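Local coordinates for protein Co-type Nitrile Hydratase beta subunit (Pseudomonas putida, PDB 3QYH) that forms the beta subunit of a cobalt-type nitrile hydratase, an enzyme that hydrates nitriles to the corresponding amides, at residues S98-T101 with A102-L106. Residues are numbered along the deposited sequence; the frame is centred on the assembly and turned at random.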
loop_
_atom_site.group_PDB
_atom_site.type_symbol
_atom_site.label_atom_id
_atom_site.label_comp_id
_atom_site.label_asym_id
_atom_site.label_seq_id
_atom_site.Cartn_x
_atom_site.Cartn_y
_atom_site.Cartn_z
ATOM N N SER B 98 1.430 15.622 32.705
ATOM C CA SER B 98 1.126 15.018 33.994
ATOM C C SER B 98 1.482 13.542 34.196
ATOM O O SER B 98 0.686 12.791 34.769
ATOM C CB SER B 98 -0.363 15.200 34.278
ATOM O OG SER B 98 -1.138 14.479 33.338
ATOM N N GLY B 99 2.665 13.121 33.761
ATOM C CA GLY B 99 3.140 11.771 34.065
ATOM C C GLY B 99 2.530 10.605 33.288
ATOM O O GLY B 99 1.735 10.804 32.362
ATOM N N LYS B 100 2.904 9.382 33.671
ATOM C CA LYS B 100 2.459 8.185 32.962
ATOM C C LYS B 100 1.010 7.777 33.258
ATOM O O LYS B 100 0.747 6.881 34.075
ATOM C CB LYS B 100 3.398 7.015 33.226
ATOM C CG LYS B 100 3.055 5.783 32.410
ATOM C CD LYS B 100 4.028 4.663 32.713
ATOM C CE LYS B 100 3.746 3.410 31.881
ATOM N NZ LYS B 100 2.468 2.705 32.250
ATOM N N THR B 101 0.077 8.416 32.560
ATOM C CA THR B 101 -1.341 8.147 32.743
ATOM C C THR B 101 -1.873 6.980 31.914
ATOM O O THR B 101 -2.961 6.470 32.179
ATOM C CB THR B 101 -2.164 9.398 32.430
ATOM O OG1 THR B 101 -1.659 10.001 31.235
ATOM C CG2 THR B 101 -2.037 10.398 33.585
ATOM N N ALA B 102 -1.110 6.537 30.924
ATOM C CA ALA B 102 -1.572 5.430 30.103
ATOM C C ALA B 102 -0.662 4.241 30.260
ATOM O O ALA B 102 0.419 4.335 30.844
ATOM C CB ALA B 102 -1.657 5.837 28.637
ATOM N N THR B 103 -1.113 3.128 29.706
ATOM C CA THR B 103 -0.304 1.936 29.634
ATOM C C THR B 103 -0.242 1.490 28.174
ATOM O O THR B 103 -1.279 1.381 27.523
ATOM C CB THR B 103 -0.948 0.802 30.459
ATOM O OG1 THR B 103 -1.081 1.220 31.819
ATOM C CG2 THR B 103 -0.089 -0.450 30.399
ATOM N N PRO B 104 0.967 1.201 27.663
ATOM C CA PRO B 104 1.058 0.834 26.241
ATOM C C PRO B 104 0.369 -0.480 25.983
ATOM O O PRO B 104 0.564 -1.438 26.727
ATOM C CB PRO B 104 2.571 0.692 25.994
ATOM C CG PRO B 104 3.227 1.434 27.113
ATOM C CD PRO B 104 2.287 1.295 28.303
ATOM N N VAL B 105 -0.435 -0.535 24.932
ATOM C CA VAL B 105 -1.066 -1.794 24.579
ATOM C C VAL B 105 -0.087 -2.694 23.841
ATOM O O VAL B 105 -0.090 -3.900 24.033
ATOM C CB VAL B 105 -2.338 -1.556 23.739
ATOM C CG1 VAL B 105 -2.898 -2.869 23.225
ATOM C CG2 VAL B 105 -3.364 -0.829 24.583
ATOM N N LEU B 106 0.761 -2.111 22.996
ATOM C CA LEU B 106 1.737 -2.932 22.278
ATOM C C LEU B 106 2.946 -3.204 23.170
ATOM O O LEU B 106 3.808 -2.345 23.325
ATOM C CB LEU B 106 2.178 -2.263 20.983
ATOM C CG LEU B 106 3.063 -3.118 20.083
ATOM C CD1 LEU B 106 2.256 -4.235 19.415
ATOM C CD2 LEU B 106 3.755 -2.252 19.044
#
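Lys100 reaches forward along its own chain and binds the backbone of Ala102. This is a hydrogen bond from Lys100 NZ to Ala102 O, 3.0 Å long. The ammonium group lies in the carbonyl plane and meets a lone pair of the oxygen, at a C=O...N angle of 142°. The lysine chain is extended as far as CE, with CG anti to the backbone N (chi1 -175°). It then bends at its last torsion (chi4 -69°), which turns NZ back onto the carbonyl. One polar bond thus closes a small loop of side chain and backbone.

The remaining contacts are looser. Lys100 CG passes 3.4 Å from Ala102 O, and CE lies 3.6 Å from the same atom, so the aliphatic part runs alongside the oxygen that its end grips. Thr103 OG1 stands 3.9 Å from Lys100 NZ, close by but without a hydrogen bond. Pro104 meets the ammonium end with its ring atom CD, 4.2 Å from Lys100 NZ.

The backbone before the bond is sharply bent. Lys100 is the centre of an inverse gamma turn, marked by a weak hydrogen bond from Thr101 N to Gly99 O of 2.9 Å. Gly99, with a positive phi, precedes it.

The whole contact is local and lies at the surface, in the irregular linker between helix 88-93 and helix 111-117. The partner protein chain of the assembly borders it: Ala102 makes backbone hydrogen bonds to that chain, and Lys100 and Pro104 pack on its backbone. Farther on, Val105 N bonds to Asn43 OD1. Leu106 then tucks in between helix 28-43, at Ala39 and Ala42, and helix 111-117, at Val111 and Leu114.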